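Local coordinates for betaine aldehyde dehydrogenase (Staphylococcus aureus subsp. aureus COL, PDB 4QTO), which catalyses the NAD-dependent oxidation of betaine aldehyde to glycine betaine, as an enzyme of the aldehyde dehydrogenase family, at residues Q33-D38 / N231-A236; G39-S44 / V216-E221; K47-I52 / I61-E66. All blocks are in the same frame, centred on the assembly; numbering follows the deposited sequence. Where two conformers were deposited one is given.

Interaction 1 (Q33-D38 / N231-A236); sequences QRQYID and NLILGA
Arg34 enters the contact through its backbone: its carbonyl O rests against CD1 of Leu234 at 3.5 Å, a buried acceptor with apolar carbon in front of it and no polar partner anywhere in the model. Gln35 does the opposite and spends its side-chain amide on a main-chain group. With CG turned beside its own backbone N (chi1 -59°) and the chain extended beyond it, OE1 arrives at the amide of Leu234, 3.1 Å from N, and takes the proton on a lone pair in the plane of its carbonyl. The other half of the amide is also engaged, NE2 binding Asp71 of helix 69-85, and two bonds therefore fix the rotation of the group. Tyr36 supplies the true strand pairing. Its N donates to Leu232 O (2.9 Å) and its O accepts from Leu232 N (2.7 Å), a hydrogen-bonded antiparallel pair whose CB atoms also touch; the hydroxyl goes to Glu221. At Ile37 the contact turns apolar: CD1 meets Ile233 CD1 at 3.6 Å, the two side chains crossing at a slant. Asp38 closes the series with its amide, which gives its proton to Asn231 OD1 at 2.9 Å in a nearly straight bond of 170°. Asn231 can hold this oxygen steady because its ND2 is tied to Gly228 O and Leu201 O, while the Asp38 carboxylate turns to a salt bridge with Arg81. Backbone pairing thus lasts for one bridge, and side-chain amides extend it at each end. The arrangement is that of a short N-terminal strand laid antiparallel against 230-232, a strand that runs parallel to 200-204 in the Rossmann-type sheet of an aldehyde dehydrogenase.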
# COMPACT_ATOMS: atom_id res chain seq x y z
N GLN A 33 -44.28 -1.61 -2.03
CA GLN A 33 -44.57 -2.96 -1.57
C GLN A 33 -43.93 -3.99 -2.49
O GLN A 33 -44.11 -5.19 -2.29
CB GLN A 33 -46.07 -3.18 -1.58
CG GLN A 33 -46.84 -2.33 -0.58
CD GLN A 33 -48.33 -2.57 -0.66
OE1 GLN A 33 -48.98 -3.07 0.29
NE2 GLN A 33 -48.90 -2.30 -1.83
N ARG A 34 -43.21 -3.51 -3.50
CA ARG A 34 -42.70 -4.35 -4.57
C ARG A 34 -41.21 -4.57 -4.64
O ARG A 34 -40.43 -3.97 -3.93
CB ARG A 34 -43.14 -3.69 -5.90
CG ARG A 34 -44.65 -3.69 -6.12
CD ARG A 34 -44.95 -3.11 -7.47
NE ARG A 34 -46.35 -3.27 -7.81
CZ ARG A 34 -46.83 -3.15 -9.05
NH1 ARG A 34 -48.13 -3.33 -9.27
NH2 ARG A 34 -46.03 -2.87 -10.07
N GLN A 35 -40.86 -5.55 -5.47
CA GLN A 35 -39.46 -5.85 -5.78
C GLN A 35 -39.00 -4.79 -6.78
O GLN A 35 -39.82 -4.09 -7.39
CB GLN A 35 -39.38 -7.23 -6.43
CG GLN A 35 -39.94 -8.32 -5.56
CD GLN A 35 -39.77 -9.70 -6.14
OE1 GLN A 35 -38.92 -10.46 -5.68
NE2 GLN A 35 -40.56 -10.03 -7.17
N TYR A 36 -37.68 -4.70 -7.00
CA TYR A 36 -37.12 -3.76 -7.96
C TYR A 36 -36.21 -4.53 -8.89
O TYR A 36 -35.15 -4.99 -8.47
CB TYR A 36 -36.36 -2.62 -7.28
CG TYR A 36 -35.93 -1.51 -8.21
CD1 TYR A 36 -36.86 -0.62 -8.73
CD2 TYR A 36 -34.61 -1.34 -8.55
CE1 TYR A 36 -36.46 0.42 -9.55
CE2 TYR A 36 -34.21 -0.29 -9.37
CZ TYR A 36 -35.16 0.57 -9.86
OH TYR A 36 -34.84 1.66 -10.68
N ILE A 37 -36.66 -4.76 -10.12
CA ILE A 37 -35.93 -5.57 -11.05
C ILE A 37 -35.76 -4.85 -12.38
O ILE A 37 -36.74 -4.41 -13.01
CB ILE A 37 -36.66 -6.94 -11.27
CG1 ILE A 37 -36.89 -7.65 -9.94
CG2 ILE A 37 -35.85 -7.80 -12.23
CD1 ILE A 37 -37.62 -8.99 -10.03
N ASP A 38 -34.52 -4.70 -12.80
CA ASP A 38 -34.21 -4.11 -14.07
C ASP A 38 -34.88 -2.75 -14.27
O ASP A 38 -35.55 -2.48 -15.30
CB ASP A 38 -34.59 -5.09 -15.20
CG ASP A 38 -33.77 -4.88 -16.47
OD1 ASP A 38 -32.78 -4.13 -16.46
OD2 ASP A 38 -34.10 -5.53 -17.47
N ASN A 231 -30.78 -4.33 -8.07
CA ASN A 231 -32.01 -5.08 -8.09
C ASN A 231 -32.30 -5.58 -6.66
O ASN A 231 -31.36 -5.94 -5.91
CB ASN A 231 -31.93 -6.30 -9.00
CG ASN A 231 -31.44 -5.98 -10.41
OD1 ASN A 231 -32.24 -5.76 -11.33
ND2 ASN A 231 -30.13 -5.91 -10.56
N LEU A 232 -33.57 -5.60 -6.32
CA LEU A 232 -34.07 -6.01 -5.02
C LEU A 232 -35.09 -7.13 -5.20
O LEU A 232 -36.13 -6.93 -5.85
CB LEU A 232 -34.73 -4.81 -4.32
CG LEU A 232 -35.49 -5.07 -3.01
CD1 LEU A 232 -34.58 -5.60 -1.93
CD2 LEU A 232 -36.22 -3.81 -2.51
N ILE A 233 -34.80 -8.28 -4.62
CA ILE A 233 -35.72 -9.41 -4.58
C ILE A 233 -36.25 -9.49 -3.16
O ILE A 233 -35.49 -9.29 -2.20
CB ILE A 233 -34.97 -10.70 -4.94
CG1 ILE A 233 -34.56 -10.67 -6.41
CG2 ILE A 233 -35.83 -11.94 -4.66
CD1 ILE A 233 -35.67 -10.61 -7.41
N LEU A 234 -37.52 -9.83 -3.01
CA LEU A 234 -38.12 -9.95 -1.71
C LEU A 234 -38.66 -11.36 -1.58
O LEU A 234 -39.39 -11.83 -2.47
CB LEU A 234 -39.26 -8.96 -1.53
CG LEU A 234 -38.92 -7.47 -1.62
CD1 LEU A 234 -40.17 -6.61 -1.59
CD2 LEU A 234 -37.97 -7.04 -0.52
N GLY A 235 -38.34 -12.01 -0.50
CA GLY A 235 -38.92 -13.33 -0.30
C GLY A 235 -38.14 -14.28 0.53
O GLY A 235 -37.08 -13.97 1.00
N ALA A 236 -38.70 -15.47 0.63
CA ALA A 236 -38.13 -16.58 1.39
C ALA A 236 -36.82 -17.08 0.87
O ALA A 236 -36.69 -17.37 -0.33
CB ALA A 236 -39.12 -17.75 1.36

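Interaction 2 (G39-S44 / V216-E221); sequences GEWVES and VFELME
The indole of Trp41 meets helix 211-223 at its edge, where Glu221 OE1 lies in the ring plane and takes the proton of NE1 at 2.8 Å in a nearly straight bond (169°). The backbone N of Glu218 also lies in that plane, beside the six-membered ring. Carbon contacts come in obliquely: Glu218 CG at 3.7 Å from CZ2, and Phe217 CB at 3.9 Å from CH2. The ring of Tyr36 also meets the indole, their planes about 50° apart. The Phe217 ring itself turns away from the indole and carries Met220 CE over the centre of one face. Relative to the carboxylate, the indole donor stands above the plane, 35° out of it. Glu221 reaches this position on an extended chain, with CG opposite the backbone N. Its other oxygen, OE2, receives a water proton at 2.7 Å, and the same water donates to Gly39 O. The Glu218 carboxylate, by contrast, leaves the tryptophan for Arg215. Asp38 and Gly39, both at positive phi, form the type I' turn of a tight beta hairpin, strands 35-37 and 40-42, which here points the edge of a tryptophan at a helix of the Rossmann-type domain.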
# COMPACT_ATOMS: atom_id res chain seq x y z
N GLY A 39 -34.71 -1.90 -13.26
CA GLY A 39 -35.22 -0.53 -13.29
C GLY A 39 -36.71 -0.33 -13.07
O GLY A 39 -37.21 0.80 -13.29
N GLU A 40 -37.44 -1.37 -12.68
CA GLU A 40 -38.88 -1.27 -12.50
C GLU A 40 -39.32 -1.89 -11.20
O GLU A 40 -38.79 -2.95 -10.80
CB GLU A 40 -39.61 -2.02 -13.63
CG GLU A 40 -39.30 -1.48 -15.02
CD GLU A 40 -39.77 -0.04 -15.25
OE1 GLU A 40 -40.69 0.43 -14.54
OE2 GLU A 40 -39.23 0.61 -16.20
N TRP A 41 -40.29 -1.25 -10.55
CA TRP A 41 -40.92 -1.80 -9.35
C TRP A 41 -41.96 -2.82 -9.83
O TRP A 41 -42.92 -2.47 -10.53
CB TRP A 41 -41.55 -0.71 -8.50
CG TRP A 41 -40.51 0.18 -7.89
CD1 TRP A 41 -40.04 1.37 -8.39
CD2 TRP A 41 -39.81 -0.07 -6.67
NE1 TRP A 41 -39.09 1.87 -7.55
CE2 TRP A 41 -38.89 1.00 -6.50
CE3 TRP A 41 -39.81 -1.11 -5.74
CZ2 TRP A 41 -38.01 1.07 -5.39
CZ3 TRP A 41 -38.96 -1.03 -4.61
CH2 TRP A 41 -38.07 0.05 -4.46
N VAL A 42 -41.77 -4.08 -9.46
CA VAL A 42 -42.61 -5.16 -9.92
C VAL A 42 -43.09 -6.08 -8.80
O VAL A 42 -42.41 -6.30 -7.80
CB VAL A 42 -41.90 -6.03 -10.97
CG1 VAL A 42 -41.58 -5.20 -12.21
CG2 VAL A 42 -40.62 -6.64 -10.43
N GLU A 43 -44.28 -6.63 -8.98
CA GLU A 43 -44.79 -7.56 -7.98
C GLU A 43 -44.14 -8.94 -8.22
O GLU A 43 -43.28 -9.09 -9.09
CB GLU A 43 -46.31 -7.59 -7.94
CG GLU A 43 -46.92 -8.02 -9.20
CD GLU A 43 -48.45 -7.95 -9.18
OE1 GLU A 43 -49.00 -8.33 -10.20
OE2 GLU A 43 -49.09 -7.54 -8.18
N SER A 44 -44.50 -9.91 -7.41
CA SER A 44 -44.05 -11.26 -7.63
C SER A 44 -44.70 -11.79 -8.88
O SER A 44 -45.89 -11.49 -9.17
CB SER A 44 -44.47 -12.16 -6.47
OG SER A 44 -44.10 -13.50 -6.77
N VAL A 216 -34.28 2.13 1.05
CA VAL A 216 -32.97 2.52 0.50
C VAL A 216 -32.96 2.31 -1.03
O VAL A 216 -32.30 3.09 -1.74
CB VAL A 216 -31.77 1.88 1.22
CG1 VAL A 216 -31.55 0.44 0.78
CG2 VAL A 216 -30.55 2.70 0.94
N PHE A 217 -33.65 1.28 -1.54
CA PHE A 217 -33.75 1.11 -2.99
C PHE A 217 -34.49 2.30 -3.63
O PHE A 217 -34.11 2.76 -4.71
CB PHE A 217 -34.33 -0.23 -3.40
CG PHE A 217 -33.28 -1.27 -3.58
CD1 PHE A 217 -32.67 -1.86 -2.48
CD2 PHE A 217 -32.87 -1.61 -4.85
CE1 PHE A 217 -31.65 -2.78 -2.66
CE2 PHE A 217 -31.87 -2.56 -5.04
CZ PHE A 217 -31.26 -3.13 -3.96
N GLU A 218 -35.55 2.78 -2.97
CA GLU A 218 -36.23 4.01 -3.47
C GLU A 218 -35.22 5.16 -3.53
O GLU A 218 -35.16 5.89 -4.52
CB GLU A 218 -37.39 4.41 -2.58
CG GLU A 218 -38.55 3.40 -2.54
CD GLU A 218 -39.69 3.83 -1.65
OE1 GLU A 218 -39.49 4.75 -0.80
OE2 GLU A 218 -40.79 3.26 -1.82
N LEU A 219 -34.42 5.33 -2.48
CA LEU A 219 -33.43 6.42 -2.45
C LEU A 219 -32.33 6.26 -3.51
O LEU A 219 -31.91 7.24 -4.13
CB LEU A 219 -32.83 6.56 -1.04
CG LEU A 219 -33.82 6.87 0.07
CD1 LEU A 219 -33.13 6.85 1.43
CD2 LEU A 219 -34.51 8.22 -0.15
N MET A 220 -31.85 5.03 -3.69
CA MET A 220 -30.86 4.77 -4.74
C MET A 220 -31.41 5.08 -6.13
O MET A 220 -30.72 5.65 -6.99
CB MET A 220 -30.34 3.35 -4.67
CG MET A 220 -29.48 3.17 -3.43
SD MET A 220 -28.58 1.59 -3.45
CE MET A 220 -29.91 0.51 -3.12
N GLU A 221 -32.65 4.71 -6.37
CA GLU A 221 -33.29 5.05 -7.65
C GLU A 221 -33.32 6.57 -7.89
O GLU A 221 -33.12 7.03 -9.01
CB GLU A 221 -34.70 4.47 -7.72
CG GLU A 221 -35.43 4.84 -9.02
CD GLU A 221 -36.79 4.18 -9.14
OE1 GLU A 221 -37.54 4.18 -8.14
OE2 GLU A 221 -37.10 3.69 -10.29
O HOH W 1 -39.08 2.61 -11.85

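Interaction 3 (K47-I52 / I61-E66); sequences KNTRDI and IFTVSE
Main-chain bonds set the frame shared by Arg50 and Val64, each donating to the other's carbonyl: Arg50 N to Val64 O at 2.8 Å and Val64 N to Arg50 O at 2.9 Å. Farther along, Phe62 O accepts from Ile52 N, and Ile52 O from Ile61 N at 2.8 Å. Two residues, Ile61 and Phe62, stand across from the single Ile52, which makes a classic beta bulge in the antiparallel hairpin of strands 49-54 and 59-65. Next to the Thr49-Ser65 pair, Glu66 N donates to Asn48 O from above the carbonyl plane. Charge is concentrated in one side-on salt bridge. Arg50 NE binds Glu66 OE1 (2.8 Å) and NH2 binds OE2 (2.9 Å), both oxygens lying near the guanidinium plane and both met on the syn side. The bends at chi3 of Arg50 (-68°) and chi2 of Glu66 (82°) bring the two groups together, their planes 38° apart. On the face that bears Asp51 and Thr63, Thr63 OG1 donates to Asp51 OD1 at 2.7 Å. Water joins Asn48 O to Ser65 OG. Apolar contact falls to the face of Ile52, whose CD1 crosses Val64 CG2 at 4.2 Å; Ile214 and Leu211 of helix 211-223 pack against Val64 and Phe62.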
# COMPACT_ATOMS: atom_id res chain seq x y z
N LYS A 47 -47.93 -13.28 -7.88
CA LYS A 47 -48.73 -12.39 -7.03
C LYS A 47 -48.75 -12.79 -5.54
O LYS A 47 -49.57 -12.32 -4.77
CB LYS A 47 -50.16 -12.25 -7.57
CG LYS A 47 -50.26 -11.45 -8.84
CD LYS A 47 -51.73 -11.20 -9.19
CE LYS A 47 -51.92 -10.15 -10.27
NZ LYS A 47 -51.72 -8.76 -9.79
N ASN A 48 -47.81 -13.63 -5.12
CA ASN A 48 -47.74 -14.01 -3.73
C ASN A 48 -47.23 -12.81 -2.92
O ASN A 48 -46.51 -11.93 -3.43
CB ASN A 48 -46.80 -15.18 -3.59
CG ASN A 48 -46.96 -15.91 -2.28
OD1 ASN A 48 -47.93 -15.73 -1.54
ND2 ASN A 48 -46.00 -16.79 -2.00
N THR A 49 -47.64 -12.79 -1.65
CA THR A 49 -47.28 -11.73 -0.72
C THR A 49 -46.96 -12.28 0.64
O THR A 49 -47.26 -13.45 0.94
CB THR A 49 -48.44 -10.70 -0.57
OG1 THR A 49 -49.63 -11.33 -0.07
CG2 THR A 49 -48.75 -10.00 -1.89
N ARG A 50 -46.42 -11.42 1.48
CA ARG A 50 -46.04 -11.73 2.84
C ARG A 50 -46.38 -10.57 3.75
O ARG A 50 -46.13 -9.42 3.42
CB ARG A 50 -44.53 -12.00 2.91
CG ARG A 50 -44.00 -12.13 4.32
CD ARG A 50 -42.49 -12.32 4.31
NE ARG A 50 -42.14 -13.62 3.74
CZ ARG A 50 -41.97 -14.72 4.42
NH1 ARG A 50 -42.06 -14.68 5.75
NH2 ARG A 50 -41.68 -15.84 3.79
N ASP A 51 -47.01 -10.88 4.88
CA ASP A 51 -47.32 -9.89 5.90
C ASP A 51 -46.12 -9.75 6.85
O ASP A 51 -45.56 -10.76 7.33
CB ASP A 51 -48.55 -10.30 6.71
CG ASP A 51 -49.84 -10.20 5.92
OD1 ASP A 51 -49.89 -9.64 4.81
OD2 ASP A 51 -50.85 -10.68 6.45
N ILE A 52 -45.71 -8.51 7.05
CA ILE A 52 -44.59 -8.10 7.88
C ILE A 52 -45.18 -7.69 9.23
O ILE A 52 -46.19 -6.99 9.29
CB ILE A 52 -43.83 -6.92 7.22
CG1 ILE A 52 -43.37 -7.33 5.83
CG2 ILE A 52 -42.65 -6.46 8.07
CD1 ILE A 52 -42.59 -8.62 5.77
N ILE A 61 -48.03 -4.97 10.07
CA ILE A 61 -47.81 -3.57 9.78
C ILE A 61 -47.68 -3.26 8.28
O ILE A 61 -47.79 -2.09 7.90
CB ILE A 61 -46.54 -3.02 10.49
CG1 ILE A 61 -45.28 -3.82 10.08
CG2 ILE A 61 -46.79 -2.97 11.98
CD1 ILE A 61 -43.96 -3.33 10.63
N PHE A 62 -47.44 -4.27 7.44
CA PHE A 62 -47.22 -4.04 6.01
C PHE A 62 -47.31 -5.35 5.27
O PHE A 62 -47.16 -6.42 5.86
CB PHE A 62 -45.83 -3.43 5.81
CG PHE A 62 -45.67 -2.58 4.57
CD1 PHE A 62 -46.43 -1.43 4.39
CD2 PHE A 62 -44.69 -2.87 3.63
CE1 PHE A 62 -46.25 -0.62 3.26
CE2 PHE A 62 -44.52 -2.07 2.51
CZ PHE A 62 -45.27 -0.94 2.34
N THR A 63 -47.56 -5.27 3.97
CA THR A 63 -47.63 -6.47 3.13
C THR A 63 -46.76 -6.20 1.90
O THR A 63 -46.94 -5.18 1.23
CB THR A 63 -49.06 -6.79 2.72
OG1 THR A 63 -49.84 -7.06 3.90
CG2 THR A 63 -49.09 -8.02 1.80
N VAL A 64 -45.85 -7.13 1.61
CA VAL A 64 -44.95 -6.98 0.48
C VAL A 64 -45.01 -8.18 -0.47
O VAL A 64 -45.49 -9.27 -0.12
CB VAL A 64 -43.48 -6.80 0.95
CG1 VAL A 64 -43.35 -5.58 1.84
CG2 VAL A 64 -43.00 -8.05 1.67
N SER A 65 -44.51 -7.97 -1.69
CA SER A 65 -44.40 -9.06 -2.65
C SER A 65 -43.49 -10.16 -2.13
O SER A 65 -42.50 -9.89 -1.44
CB SER A 65 -43.80 -8.57 -3.96
OG SER A 65 -44.65 -7.63 -4.58
N GLU A 66 -43.84 -11.40 -2.46
CA GLU A 66 -43.04 -12.60 -2.08
C GLU A 66 -42.64 -13.21 -3.46
O GLU A 66 -43.42 -13.93 -4.11
CB GLU A 66 -43.88 -13.56 -1.28
CG GLU A 66 -43.17 -14.85 -0.88
CD GLU A 66 -42.31 -14.71 0.37
OE1 GLU A 66 -42.13 -13.61 0.92
OE2 GLU A 66 -41.90 -15.79 0.86
O HOH W 2 -46.67 -9.94 -5.42
O HOH W 3 -43.68 -16.85 -3.97

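In the fold
Interactions 1 and 2, with centres about 7 Å apart, bind the 35-42 hairpin to strand 230-232 and helix 211-223; interaction 3 is a second, local hairpin beside it. Within the first hairpin Gln35 O and Val42 N lie 2.8 Å apart, and Tyr36 OH reaches Glu221 OE2 at 3.1 Å. Interaction 3, centred about 11 Å from interaction 1, joins it through Gln33 O and Ser65 N at 2.9 Å; a weak bond links Ala236 N to Glu66 OE2. Ser44 OG, 2.8 Å from Glu66 O, connects 39-44 with 61-66. A di(hydroxyethyl)ether is bound at the surface, about 3 Å from the Glu221 side chain between nearest atoms. Cys313, which carries the hydroxyethylthio group, belongs to none of the contacts.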